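Local atomic coordinates of carboxylic ester hydrolase (Aspergillus niger, PDB entry 7K4O), a protein that hydrolyses ester bonds of tannins as a serine esterase of the tannase family, probably releasing gallic acid. Residues A[35-40]-A[56-61]; A[78-83]-A[114-119]; A[311-316]-A[374-379]. All blocks are in the same frame, centred on the assembly; numbering follows the deposited sequence.

Interaction 1 (A[35-40]-A[56-61]); sequences VTTEVV and NYCNVT. With NA (sodium ion), chain R; NAG (2-acetamido-2-deoxy-beta-D-glucopyranose), chain C.
Residues 35-40 and 56-61 run antiparallel as the two arms of a beta hairpin, with Thr36-Thr61, Glu38-Asn59 and Val40-Tyr57 as hydrogen-bonded pairs; the Val40 N to Tyr57 O bond is nearly linear, at 170°, whereas Glu38 N to Asn59 O is weak. These three pairs share one face of the sheet. Thr36 OG1 and Thr61 OG1 are hydrogen-bonded at 2.6 Å, both first torsions (67° and 79°) placing the hydroxyls between backbone N and carbonyl carbon; a water bridges Thr36 OG1, Asn59 O and the sugar O5. Next along, Asn59 ND2 carries N-acetylglucosamine on its C1 (1.5 Å) and gives a weak bond to Glu38 OE1, while Glu38 OE2 binds a zinc ion. Val40 lies over the Tyr57 ring, its CB 3.7 Å from the centroid in a CH-pi contact. At the outer edge of the strand, Thr37 binds a sodium ion through its carbonyl O and OG1, each at 2.6 Å, with three waters as further ligands; Thr37 OG1 also bonds to Asp12. On the other face, the Cys58-Cys10 disulfide ties the sheet to the N-terminal region. Helices 6-9 and 12-18 pack there, and strand 74-81 continues the sheet beyond 56-61.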
ATOM      1  N   VAL A  35     -26.902  -9.200 -14.455  1.00 23.51           N
ATOM      2  CA  VAL A  35     -26.303 -10.295 -13.627  1.00 23.23           C
ATOM      3  C   VAL A  35     -25.708 -11.401 -14.493  1.00 26.21           C
ATOM      4  O   VAL A  35     -26.416 -11.877 -15.435  1.00 25.02           O
ATOM      5  CB  VAL A  35     -27.313 -10.869 -12.618  1.00 24.82           C
ATOM      6  CG1 VAL A  35     -26.777 -12.162 -12.034  1.00 24.75           C
ATOM      7  CG2 VAL A  35     -27.595  -9.844 -11.511  1.00 26.87           C
ATOM      8  N   THR A  36     -24.491 -11.792 -14.179  1.00 23.53           N
ATOM      9  CA  THR A  36     -23.825 -13.013 -14.675  1.00 25.18           C
ATOM     10  C   THR A  36     -23.477 -13.866 -13.462  1.00 26.67           C
ATOM     11  O   THR A  36     -23.102 -13.311 -12.404  1.00 23.65           O
ATOM     12  CB  THR A  36     -22.573 -12.732 -15.506  1.00 27.23           C
ATOM     13  OG1 THR A  36     -21.544 -12.156 -14.684  1.00 25.77           O
ATOM     14  CG2 THR A  36     -22.869 -11.823 -16.681  1.00 28.64           C
ATOM     15  N   THR A  37     -23.551 -15.178 -13.625  1.00 23.23           N
ATOM     16  CA  THR A  37     -23.124 -16.146 -12.584  1.00 22.71           C
ATOM     17  C   THR A  37     -22.345 -17.250 -13.276  1.00 23.87           C
ATOM     18  O   THR A  37     -22.726 -17.663 -14.391  1.00 25.97           O
ATOM     19  CB  THR A  37     -24.294 -16.725 -11.772  1.00 27.60           C
ATOM     20  OG1 THR A  37     -25.203 -17.365 -12.679  1.00 26.18           O
ATOM     21  CG2 THR A  37     -25.022 -15.656 -10.981  1.00 26.81           C
ATOM     22  N   GLU A  38     -21.324 -17.702 -12.635  1.00 22.88           N
ATOM     23  CA  GLU A  38     -20.462 -18.767 -13.152  1.00 25.69           C
ATOM     24  C   GLU A  38     -19.855 -19.565 -12.008  1.00 23.25           C
ATOM     25  O   GLU A  38     -19.163 -19.015 -11.141  1.00 23.48           O
ATOM     26  CB  GLU A  38     -19.380 -18.131 -13.995  1.00 28.35           C
ATOM     27  CG  GLU A  38     -18.459 -19.149 -14.498  1.00 28.19           C
ATOM     28  CD  GLU A  38     -17.355 -18.585 -15.356  1.00 39.92           C
ATOM     29  OE1 GLU A  38     -17.047 -17.378 -15.284  1.00 39.65           O
ATOM     30  OE2 GLU A  38     -16.804 -19.406 -16.054  1.00 36.07           O
ATOM     31  N   VAL A  39     -20.082 -20.877 -11.993  1.00 24.04           N
ATOM     32  CA  VAL A  39     -19.393 -21.788 -11.056  1.00 22.91           C
ATOM     33  C   VAL A  39     -17.933 -21.954 -11.409  1.00 22.30           C
ATOM     34  O   VAL A  39     -17.624 -22.254 -12.587  1.00 25.94           O
ATOM     35  CB  VAL A  39     -20.083 -23.163 -10.970  1.00 23.99           C
ATOM     36  CG1 VAL A  39     -19.277 -24.110 -10.127  1.00 26.20           C
ATOM     37  CG2 VAL A  39     -21.495 -23.030 -10.460  1.00 25.51           C
ATOM     38  N   VAL A  40     -17.062 -21.804 -10.451  1.00 21.47           N
ATOM     39  CA  VAL A  40     -15.606 -22.105 -10.565  1.00 21.36           C
ATOM     40  C   VAL A  40     -15.262 -23.191  -9.574  1.00 26.53           C
ATOM     41  O   VAL A  40     -15.517 -23.031  -8.365  1.00 25.22           O
ATOM     42  CB  VAL A  40     -14.727 -20.877 -10.327  1.00 24.75           C
ATOM     43  CG1 VAL A  40     -13.253 -21.218 -10.422  1.00 27.44           C
ATOM     44  CG2 VAL A  40     -15.141 -19.779 -11.295  1.00 25.48           C
ATOM     45  N   ASN A  56     -13.572 -23.280  -4.378  1.00 24.23           N
ATOM     46  CA  ASN A  56     -14.772 -23.351  -5.221  1.00 23.89           C
ATOM     47  C   ASN A  56     -15.589 -22.086  -4.935  1.00 25.07           C
ATOM     48  O   ASN A  56     -15.678 -21.714  -3.735  1.00 24.61           O
ATOM     49  CB  ASN A  56     -15.657 -24.553  -4.857  1.00 25.90           C
ATOM     50  CG  ASN A  56     -14.856 -25.840  -4.875  1.00 28.40           C
ATOM     51  OD1 ASN A  56     -14.243 -26.177  -5.863  1.00 28.20           O
ATOM     52  ND2 ASN A  56     -14.849 -26.561  -3.775  1.00 33.85           N
ATOM     53  N   TYR A  57     -16.198 -21.501  -5.949  1.00 23.02           N
ATOM     54  CA  TYR A  57     -17.034 -20.291  -5.742  1.00 25.41           C
ATOM     55  C   TYR A  57     -17.940 -20.035  -6.906  1.00 24.37           C
ATOM     56  O   TYR A  57     -17.797 -20.614  -8.000  1.00 23.81           O
ATOM     57  CB  TYR A  57     -16.111 -19.093  -5.438  1.00 23.77           C
ATOM     58  CG  TYR A  57     -15.102 -18.768  -6.506  1.00 22.12           C
ATOM     59  CD1 TYR A  57     -13.866 -19.381  -6.510  1.00 22.99           C
ATOM     60  CD2 TYR A  57     -15.407 -17.873  -7.526  1.00 23.13           C
ATOM     61  CE1 TYR A  57     -12.923 -19.109  -7.498  1.00 24.55           C
ATOM     62  CE2 TYR A  57     -14.471 -17.589  -8.511  1.00 23.69           C
ATOM     63  CZ  TYR A  57     -13.253 -18.221  -8.505  1.00 24.64           C
ATOM     64  OH  TYR A  57     -12.363 -17.923  -9.510  1.00 27.52           O
ATOM     65  N   CYS A  58     -18.864 -19.129  -6.678  1.00 21.25           N
ATOM     66  CA  CYS A  58     -19.740 -18.531  -7.668  1.00 20.29           C
ATOM     67  C   CYS A  58     -19.168 -17.185  -8.052  1.00 23.06           C
ATOM     68  O   CYS A  58     -19.151 -16.282  -7.179  1.00 23.19           O
ATOM     69  CB  CYS A  58     -21.140 -18.369  -7.139  1.00 22.80           C
ATOM     70  SG  CYS A  58     -22.278 -17.788  -8.402  1.00 27.62           S
ATOM     71  N   ASN A  59     -18.755 -17.049  -9.298  1.00 21.87           N
ATOM     72  CA  ASN A  59     -18.282 -15.741  -9.815  1.00 24.16           C
ATOM     73  C   ASN A  59     -19.492 -14.957 -10.283  1.00 22.57           C
ATOM     74  O   ASN A  59     -20.104 -15.307 -11.333  1.00 22.33           O
ATOM     75  CB  ASN A  59     -17.259 -15.973 -10.916  1.00 22.31           C
ATOM     76  CG  ASN A  59     -16.921 -14.742 -11.734  1.00 26.21           C
ATOM     77  OD1 ASN A  59     -17.025 -13.634 -11.221  1.00 23.95           O
ATOM     78  ND2 ASN A  59     -16.612 -14.937 -13.035  1.00 23.58           N
ATOM     79  N   VAL A  60     -19.788 -13.826  -9.631  1.00 22.21           N
ATOM     80  CA  VAL A  60     -20.960 -12.968  -9.922  1.00 21.65           C
ATOM     81  C   VAL A  60     -20.451 -11.632 -10.485  1.00 20.92           C
ATOM     82  O   VAL A  60     -19.543 -11.040  -9.889  1.00 21.38           O
ATOM     83  CB  VAL A  60     -21.790 -12.682  -8.660  1.00 22.53           C
ATOM     84  CG1 VAL A  60     -22.935 -11.744  -8.953  1.00 23.70           C
ATOM     85  CG2 VAL A  60     -22.304 -14.001  -8.073  1.00 25.61           C
ATOM     86  N   THR A  61     -21.050 -11.168 -11.558  1.00 21.74           N
ATOM     87  CA  THR A  61     -20.884  -9.737 -11.937  1.00 23.67           C
ATOM     88  C   THR A  61     -22.234  -9.102 -12.159  1.00 22.69           C
ATOM     89  O   THR A  61     -23.216  -9.758 -12.516  1.00 23.49           O
ATOM     90  CB  THR A  61     -19.962  -9.451 -13.135  1.00 24.79           C
ATOM     91  OG1 THR A  61     -20.669  -9.715 -14.355  1.00 27.29           O
ATOM     92  CG2 THR A  61     -18.646 -10.166 -13.043  1.00 22.97           C
TER
HETATM   93 NA    NA R 611     -25.134 -18.570 -14.982  0.98 56.50          NA
HETATM   94  C1  NAG C   1     -16.224 -13.825 -13.888  0.80 19.75           C
HETATM   95  C2  NAG C   1     -15.011 -14.241 -14.712  0.87 22.82           C
HETATM   96  C3  NAG C   1     -14.708 -13.097 -15.684  0.90 24.71           C
HETATM   97  C4  NAG C   1     -15.888 -12.764 -16.476  0.99 26.23           C
HETATM   98  C5  NAG C   1     -17.093 -12.466 -15.583  0.89 22.97           C
HETATM   99  C6  NAG C   1     -18.374 -12.189 -16.293  1.00 25.53           C
HETATM  100  C7  NAG C   1     -13.537 -15.805 -13.548  0.72 26.99           C
HETATM  101  C8  NAG C   1     -12.326 -15.925 -12.775  0.97 37.06           C
HETATM  102  N2  NAG C   1     -13.866 -14.514 -13.905  0.88 26.04           N
HETATM  103  O3  NAG C   1     -13.605 -13.493 -16.480  0.84 27.69           O
HETATM  104  O4  NAG C   1     -15.606 -11.540 -17.152  0.86 24.40           O
HETATM  105  O5  NAG C   1     -17.311 -13.572 -14.706  0.89 23.27           O
HETATM  106  O6  NAG C   1     -18.734 -13.164 -17.278  0.85 25.73           O
HETATM  107  O7  NAG C   1     -14.252 -16.750 -13.835  0.81 30.99           O
HETATM  108  O   HOH W   1     -20.093 -14.236 -13.834  1.00 25.39           O
HETATM  109  O   HOH W   2     -24.850 -15.989 -16.091  1.00 35.86           O
HETATM  110  O   HOH W   3     -27.746 -18.794 -14.452  1.00 31.37           O
HETATM  111  O   HOH W   4     -24.163 -20.312 -13.162  1.00 30.80           O

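Interaction 2 (A[78-83]-A[114-119]); sequences IWLPAP and GAASGM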
ATOM      1  N   ILE A  78     -18.112 -10.198  -7.574  1.00 20.06           N
ATOM      2  CA  ILE A  78     -18.176 -10.739  -6.203  1.00 19.59           C
ATOM      3  C   ILE A  78     -18.075 -12.260  -6.337  1.00 18.89           C
ATOM      4  O   ILE A  78     -18.810 -12.828  -7.139  1.00 21.30           O
ATOM      5  CB  ILE A  78     -19.494 -10.296  -5.520  1.00 19.85           C
ATOM      6  CG1 ILE A  78     -19.510  -8.757  -5.322  1.00 21.42           C
ATOM      7  CG2 ILE A  78     -19.674 -10.991  -4.172  1.00 22.11           C
ATOM      8  CD1 ILE A  78     -20.839  -8.217  -4.840  1.00 21.87           C
ATOM      9  N   TRP A  79     -17.181 -12.839  -5.581  1.00 20.34           N
ATOM     10  CA  TRP A  79     -17.064 -14.313  -5.512  1.00 20.76           C
ATOM     11  C   TRP A  79     -17.760 -14.785  -4.241  1.00 21.88           C
ATOM     12  O   TRP A  79     -17.331 -14.393  -3.156  1.00 20.64           O
ATOM     13  CB  TRP A  79     -15.631 -14.734  -5.555  1.00 20.26           C
ATOM     14  CG  TRP A  79     -14.899 -14.441  -6.832  1.00 21.75           C
ATOM     15  CD1 TRP A  79     -15.346 -13.773  -7.943  1.00 21.36           C
ATOM     16  CD2 TRP A  79     -13.545 -14.812  -7.100  1.00 21.26           C
ATOM     17  NE1 TRP A  79     -14.338 -13.710  -8.882  1.00 22.56           N
ATOM     18  CE2 TRP A  79     -13.211 -14.295  -8.376  1.00 21.52           C
ATOM     19  CE3 TRP A  79     -12.568 -15.481  -6.378  1.00 20.39           C
ATOM     20  CZ2 TRP A  79     -11.955 -14.499  -8.942  1.00 25.03           C
ATOM     21  CZ3 TRP A  79     -11.311 -15.663  -6.920  1.00 24.98           C
ATOM     22  CH2 TRP A  79     -11.006 -15.164  -8.192  1.00 23.95           C
ATOM     23  N   LEU A  80     -18.719 -15.682  -4.414  1.00 20.99           N
ATOM     24  CA  LEU A  80     -19.531 -16.248  -3.299  1.00 20.73           C
ATOM     25  C   LEU A  80     -19.093 -17.668  -2.990  1.00 22.49           C
ATOM     26  O   LEU A  80     -19.117 -18.542  -3.860  1.00 21.53           O
ATOM     27  CB  LEU A  80     -20.990 -16.240  -3.715  1.00 20.12           C
ATOM     28  CG  LEU A  80     -21.643 -14.916  -4.041  1.00 21.04           C
ATOM     29  CD1 LEU A  80     -23.055 -15.127  -4.533  1.00 23.00           C
ATOM     30  CD2 LEU A  80     -21.658 -13.986  -2.833  1.00 22.92           C
ATOM     31  N   PRO A  81     -18.631 -17.940  -1.771  1.00 20.65           N
ATOM     32  CA  PRO A  81     -18.396 -19.329  -1.365  1.00 20.98           C
ATOM     33  C   PRO A  81     -19.645 -20.203  -1.483  1.00 20.81           C
ATOM     34  O   PRO A  81     -20.781 -19.764  -1.449  1.00 22.15           O
ATOM     35  CB  PRO A  81     -18.014 -19.238   0.118  1.00 23.79           C
ATOM     36  CG  PRO A  81     -17.564 -17.768   0.300  1.00 23.34           C
ATOM     37  CD  PRO A  81     -18.329 -16.950  -0.704  1.00 21.72           C
ATOM     38  N   ALA A  82     -19.405 -21.493  -1.609  1.00 22.77           N
ATOM     39  CA  ALA A  82     -20.478 -22.487  -1.485  1.00 23.59           C
ATOM     40  C   ALA A  82     -21.156 -22.248  -0.127  1.00 22.90           C
ATOM     41  O   ALA A  82     -20.474 -21.947   0.861  1.00 22.81           O
ATOM     42  CB  ALA A  82     -19.878 -23.862  -1.554  1.00 23.46           C
ATOM     43  N   PRO A  83     -22.471 -22.446  -0.053  1.00 23.59           N
ATOM     44  CA  PRO A  83     -23.174 -22.255   1.223  1.00 24.33           C
ATOM     45  C   PRO A  83     -22.591 -23.014   2.406  1.00 26.45           C
ATOM     46  O   PRO A  83     -22.487 -22.418   3.481  1.00 26.30           O
ATOM     47  CB  PRO A  83     -24.588 -22.719   0.879  1.00 25.73           C
ATOM     48  CG  PRO A  83     -24.750 -22.408  -0.577  1.00 27.36           C
ATOM     49  CD  PRO A  83     -23.391 -22.721  -1.168  1.00 23.93           C
ATOM     50  N   GLY A 114     -14.067 -18.323   3.767  1.00 21.37           N
ATOM     51  CA  GLY A 114     -15.532 -18.332   3.771  1.00 22.62           C
ATOM     52  C   GLY A 114     -16.160 -16.967   3.697  1.00 20.49           C
ATOM     53  O   GLY A 114     -17.301 -16.785   4.179  1.00 20.48           O
ATOM     54  N   ALA A 115     -15.463 -16.014   3.051  1.00 20.09           N
ATOM     55  CA  ALA A 115     -15.989 -14.650   2.844  1.00 20.22           C
ATOM     56  C   ALA A 115     -16.458 -14.476   1.419  1.00 19.62           C
ATOM     57  O   ALA A 115     -15.704 -14.791   0.472  1.00 19.50           O
ATOM     58  CB  ALA A 115     -14.957 -13.625   3.197  1.00 20.31           C
ATOM     59  N   ALA A 116     -17.658 -13.932   1.272  1.00 18.69           N
ATOM     60  CA  ALA A 116     -18.075 -13.267   0.029  1.00 18.33           C
ATOM     61  C   ALA A 116     -17.048 -12.171  -0.218  1.00 20.19           C
ATOM     62  O   ALA A 116     -16.770 -11.399   0.703  1.00 20.80           O
ATOM     63  CB  ALA A 116     -19.506 -12.787   0.123  1.00 19.89           C
ATOM     64  N   SER A 117     -16.459 -12.133  -1.403  1.00 18.97           N
ATOM     65  CA  SER A 117     -15.276 -11.286  -1.680  1.00 19.49           C
ATOM     66  C   SER A 117     -15.555 -10.421  -2.911  1.00 20.18           C
ATOM     67  O   SER A 117     -16.041 -10.923  -3.926  1.00 20.70           O
ATOM     68  CB  SER A 117     -14.070 -12.162  -1.916  1.00 21.98           C
ATOM     69  OG  SER A 117     -13.803 -12.994  -0.770  1.00 22.86           O
ATOM     70  N   GLY A 118     -15.357  -9.115  -2.795  1.00 19.70           N
ATOM     71  CA  GLY A 118     -15.753  -8.187  -3.860  1.00 18.06           C
ATOM     72  C   GLY A 118     -14.673  -7.247  -4.342  1.00 17.83           C
ATOM     73  O   GLY A 118     -13.739  -6.886  -3.611  1.00 18.93           O
ATOM     74  N   MET A 119     -14.858  -6.822  -5.590  1.00 18.46           N
ATOM     75  CA  MET A 119     -14.068  -5.726  -6.174  1.00 19.15           C
ATOM     76  C   MET A 119     -14.952  -4.900  -7.097  1.00 19.58           C
ATOM     77  O   MET A 119     -16.029  -5.341  -7.531  1.00 19.90           O
ATOM     78  CB  MET A 119     -12.871  -6.289  -6.940  1.00 19.54           C
ATOM     79  CG  MET A 119     -13.256  -7.024  -8.199  1.00 21.07           C
ATOM     80  SD  MET A 119     -11.683  -7.768  -8.861  1.00 24.33           S
ATOM     81  CE  MET A 119     -12.322  -8.414 -10.380  1.00 27.32           C
TER
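Ile78 turns CG1 beside its backbone N and CG2 anti to it (chi1 -66°), which sets CG1 over Gly118 CA, at 4.1 Å, and CG2 near Ser117 O. Leu80 leaves its backbone pointing away from 114-119, but a chi2 of 176° sends CD1 outward along the chain and leaves the other branch, CD2, to reach Ala116 CB at 3.8 Å. Beyond Leu80, the Pro81 ring lies against the peptide link of Ala115 and Ala116, with its CG 3.5 Å from Ala115 O. Between these side-chain contacts, the antiparallel backbones exchange two bonds at the Trp79-Ser117 pair: Trp79 N donates to Ser117 O at 2.8 Å, and Ser117 N donates to Trp79 O at 3.0 Å. Ser117 OG turns back to its own strand and donates to Ala115 O from above the carbonyl plane, 56° out of it. The Trp79 indole leads away from 114-119 and donates through NE1 to Glu77. Gly114 is the C-prime residue of a Schellman motif that ends helix 108-111. The chemistry is thus that of a buried sheet core: the lack of a side chain at Gly118 lets Ile78 lie close, and the reciprocal bonds satisfy the backbone N and O of both Trp79 and Ser117.

Interaction 3 (A[311-316]-A[374-379]); sequences NGLHDS and VTYDTL
Ser316 and Asp377 carry the polar half of this contact through a two-point grip on one carboxylate. Ser316 N donates to Asp377 OD1 at 2.9 Å, on the syn side but 26° out of the carboxylate plane, and Ser316 OG donates to the syn lone pair of Asp377 OD2 at 2.6 Å. With OG held between backbone N and carbonyl carbon (chi1 62°), the serine offers its amide and hydroxyl to the two oxygens together, and the pair of bonds should limit rotation of the acid group. Asp315, next in line, packs its CB 3.3 Å from Asp377 OD1 but directs its own carboxylate elsewhere: OD2 forms salt bridges with Arg319 and Lys380, and OD1 accepts from Gln317 N. Within the loop, His314 ND1 donates to Gly312 O at 2.8 Å in the plane of the imidazole. Across the contact, Thr375 is the N-cap of helix 376-390 and forms a capping box with Thr378: Thr378 N donates to Thr375 OG1, and Thr375 N returns a bond to Thr378 OG1 at 3.1 Å. The apolar half is built by Leu313, which straddles the first turn, with CD1 3.7 Å from Tyr376 CB and CD2 3.8 Å from Leu379 CB. The Tyr376 ring continues away to helix 224-232. Asp377 lies in the first helical turn, where a negative charge would probably be favoured by the helix N terminus; that, the two Ser316 donors and the Arg319 and Lys380 partners of Asp315 probably temper the repulsion between the two carboxylates.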
ATOM      1  N   ASN A 311      18.561  11.491   2.507  1.00 30.41           N
ATOM      2  CA  ASN A 311      18.280  12.574   3.470  1.00 29.06           C
ATOM      3  C   ASN A 311      16.891  13.220   3.245  1.00 25.20           C
ATOM      4  O   ASN A 311      16.478  13.942   4.118  1.00 29.71           O
ATOM      5  CB  ASN A 311      19.346  13.672   3.346  1.00 32.24           C
ATOM      6  CG  ASN A 311      19.354  14.617   4.518  1.00 31.65           C
ATOM      7  OD1 ASN A 311      19.470  14.203   5.674  1.00 40.81           O
ATOM      8  ND2 ASN A 311      19.237  15.901   4.234  1.00 33.56           N
ATOM      9  N   GLY A 312      16.269  12.979   2.106  1.00 27.68           N
ATOM     10  CA  GLY A 312      14.892  13.458   1.834  1.00 29.19           C
ATOM     11  C   GLY A 312      14.871  14.896   1.321  1.00 31.00           C
ATOM     12  O   GLY A 312      15.828  15.666   1.543  1.00 31.52           O
ATOM     13  N   LEU A 313      13.766  15.271   0.709  1.00 31.41           N
ATOM     14  CA  LEU A 313      13.596  16.624   0.118  1.00 30.97           C
ATOM     15  C   LEU A 313      13.722  17.693   1.188  1.00 29.56           C
ATOM     16  O   LEU A 313      12.963  17.712   2.181  1.00 27.45           O
ATOM     17  CB  LEU A 313      12.257  16.705  -0.600  1.00 29.92           C
ATOM     18  CG  LEU A 313      11.900  18.091  -1.117  1.00 29.81           C
ATOM     19  CD1 LEU A 313      12.863  18.530  -2.199  1.00 29.39           C
ATOM     20  CD2 LEU A 313      10.491  18.073  -1.664  1.00 25.08           C
ATOM     21  N   HIS A 314      14.666  18.619   0.955  1.00 27.14           N
ATOM     22  CA  HIS A 314      14.802  19.877   1.728  1.00 27.61           C
ATOM     23  C   HIS A 314      14.718  21.033   0.719  1.00 25.72           C
ATOM     24  O   HIS A 314      15.036  20.814  -0.442  1.00 30.48           O
ATOM     25  CB  HIS A 314      16.122  19.929   2.515  1.00 30.51           C
ATOM     26  CG  HIS A 314      16.211  18.980   3.664  1.00 28.61           C
ATOM     27  ND1 HIS A 314      16.241  17.614   3.464  1.00 32.64           N
ATOM     28  CD2 HIS A 314      16.303  19.187   4.994  1.00 27.78           C
ATOM     29  CE1 HIS A 314      16.365  17.026   4.648  1.00 30.55           C
ATOM     30  NE2 HIS A 314      16.423  17.947   5.616  1.00 29.14           N
ATOM     31  N   ASP A 315      14.163  22.143   1.134  1.00 29.15           N
ATOM     32  CA  ASP A 315      13.951  23.286   0.224  1.00 30.43           C
ATOM     33  C   ASP A 315      15.268  24.094   0.162  1.00 37.51           C
ATOM     34  O   ASP A 315      16.272  23.697   0.798  1.00 34.10           O
ATOM     35  CB  ASP A 315      12.764  24.129   0.679  1.00 30.08           C
ATOM     36  CG  ASP A 315      12.927  24.879   1.972  1.00 31.47           C
ATOM     37  OD1 ASP A 315      14.099  24.992   2.497  1.00 34.28           O
ATOM     38  OD2 ASP A 315      11.896  25.350   2.498  1.00 33.16           O
ATOM     39  N   SER A 316      15.239  25.177  -0.619  1.00 39.48           N
ATOM     40  CA  SER A 316      16.420  26.027  -0.944  1.00 38.97           C
ATOM     41  C   SER A 316      16.948  26.652   0.349  1.00 41.20           C
ATOM     42  O   SER A 316      18.118  27.091   0.376  1.00 45.10           O
ATOM     43  CB  SER A 316      16.054  27.078  -2.002  1.00 32.64           C
ATOM     44  OG  SER A 316      15.049  27.940  -1.487  1.00 38.76           O
ATOM     45  N   VAL A 374      12.705  22.535 -12.966  1.00 33.09           N
ATOM     46  CA  VAL A 374      12.175  21.911 -11.716  1.00 32.28           C
ATOM     47  C   VAL A 374      13.299  21.785 -10.685  1.00 29.28           C
ATOM     48  O   VAL A 374      14.296  21.161 -10.970  1.00 31.87           O
ATOM     49  CB  VAL A 374      11.491  20.572 -12.029  1.00 31.02           C
ATOM     50  CG1 VAL A 374      10.990  19.914 -10.744  1.00 30.15           C
ATOM     51  CG2 VAL A 374      10.364  20.745 -13.029  1.00 32.03           C
ATOM     52  N   THR A 375      13.100  22.406  -9.540  1.00 28.36           N
ATOM     53  CA  THR A 375      14.033  22.494  -8.420  1.00 29.94           C
ATOM     54  C   THR A 375      13.427  21.802  -7.199  1.00 30.59           C
ATOM     55  O   THR A 375      12.214  21.494  -7.231  1.00 31.86           O
ATOM     56  CB  THR A 375      14.359  23.947  -8.085  1.00 33.01           C
ATOM     57  OG1 THR A 375      13.223  24.632  -7.547  1.00 32.92           O
ATOM     58  CG2 THR A 375      14.930  24.675  -9.289  1.00 34.52           C
ATOM     59  N   TYR A 376      14.206  21.691  -6.146  1.00 31.38           N
ATOM     60  CA  TYR A 376      13.674  21.282  -4.828  1.00 30.83           C
ATOM     61  C   TYR A 376      12.456  22.141  -4.467  1.00 36.90           C
ATOM     62  O   TYR A 376      11.466  21.618  -3.901  1.00 29.60           O
ATOM     63  CB  TYR A 376      14.739  21.337  -3.733  1.00 32.27           C
ATOM     64  CG  TYR A 376      15.949  20.464  -3.988  1.00 32.48           C
ATOM     65  CD1 TYR A 376      15.877  19.255  -4.661  1.00 27.52           C
ATOM     66  CD2 TYR A 376      17.209  20.888  -3.570  1.00 34.97           C
ATOM     67  CE1 TYR A 376      16.999  18.463  -4.861  1.00 31.65           C
ATOM     68  CE2 TYR A 376      18.335  20.103  -3.750  1.00 35.33           C
ATOM     69  CZ  TYR A 376      18.238  18.882  -4.382  1.00 33.90           C
ATOM     70  OH  TYR A 376      19.350  18.115  -4.601  1.00 34.56           O
ATOM     71  N   ASP A 377      12.516  23.461  -4.665  1.00 31.14           N
ATOM     72  CA  ASP A 377      11.392  24.345  -4.282  1.00 29.35           C
ATOM     73  C   ASP A 377      10.156  24.063  -5.158  1.00 25.47           C
ATOM     74  O   ASP A 377       9.033  24.208  -4.611  1.00 28.16           O
ATOM     75  CB  ASP A 377      11.808  25.828  -4.360  1.00 32.44           C
ATOM     76  CG  ASP A 377      12.714  26.297  -3.232  1.00 39.28           C
ATOM     77  OD1 ASP A 377      12.891  25.579  -2.238  1.00 35.90           O
ATOM     78  OD2 ASP A 377      13.283  27.430  -3.366  1.00 39.59           O
ATOM     79  N   THR A 378      10.317  23.706  -6.429  1.00 28.26           N
ATOM     80  CA  THR A 378       9.173  23.349  -7.313  1.00 27.40           C
ATOM     81  C   THR A 378       8.475  22.129  -6.663  1.00 28.07           C
ATOM     82  O   THR A 378       7.217  22.118  -6.610  1.00 26.17           O
ATOM     83  CB  THR A 378       9.605  22.955  -8.722  1.00 31.49           C
ATOM     84  OG1 THR A 378      10.486  23.964  -9.241  1.00 29.99           O
ATOM     85  CG2 THR A 378       8.478  22.757  -9.710  1.00 29.00           C
ATOM     86  N   LEU A 379       9.260  21.157  -6.225  1.00 26.66           N
ATOM     87  CA  LEU A 379       8.694  19.919  -5.587  1.00 25.54           C
ATOM     88  C   LEU A 379       7.958  20.318  -4.300  1.00 26.76           C
ATOM     89  O   LEU A 379       6.817  19.833  -4.057  1.00 24.75           O
ATOM     90  CB  LEU A 379       9.796  18.897  -5.299  1.00 25.47           C
ATOM     91  CG  LEU A 379      10.566  18.380  -6.506  1.00 26.94           C
ATOM     92  CD1 LEU A 379      11.535  17.307  -6.085  1.00 30.31           C
ATOM     93  CD2 LEU A 379       9.675  17.849  -7.606  1.00 29.64           C
TER

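Interactions 1 and 2 belong to one continuous sheet: their centres are 9 Å apart, and strands 50-66 and 74-81 adjoin, with Val60 O 2.8 Å from Ile78 N and Cys58 O 2.9 Å from Leu80 N in probable hydrogen bonds. Stacking of Tyr57 on Trp79 links them further, through Tyr57 CE2 and Trp79 CD2 at 3.2 Å. Interaction 3 stands on the opposite side of the chain's centre, its nearest atoms about 40 Å from interaction 1 and about 33 Å from interaction 2. The Leu379 side chain of interaction 3 lies about 13 Å from the gallic acid bound in a pocket that includes Ser186 and His465, too far for direct contact.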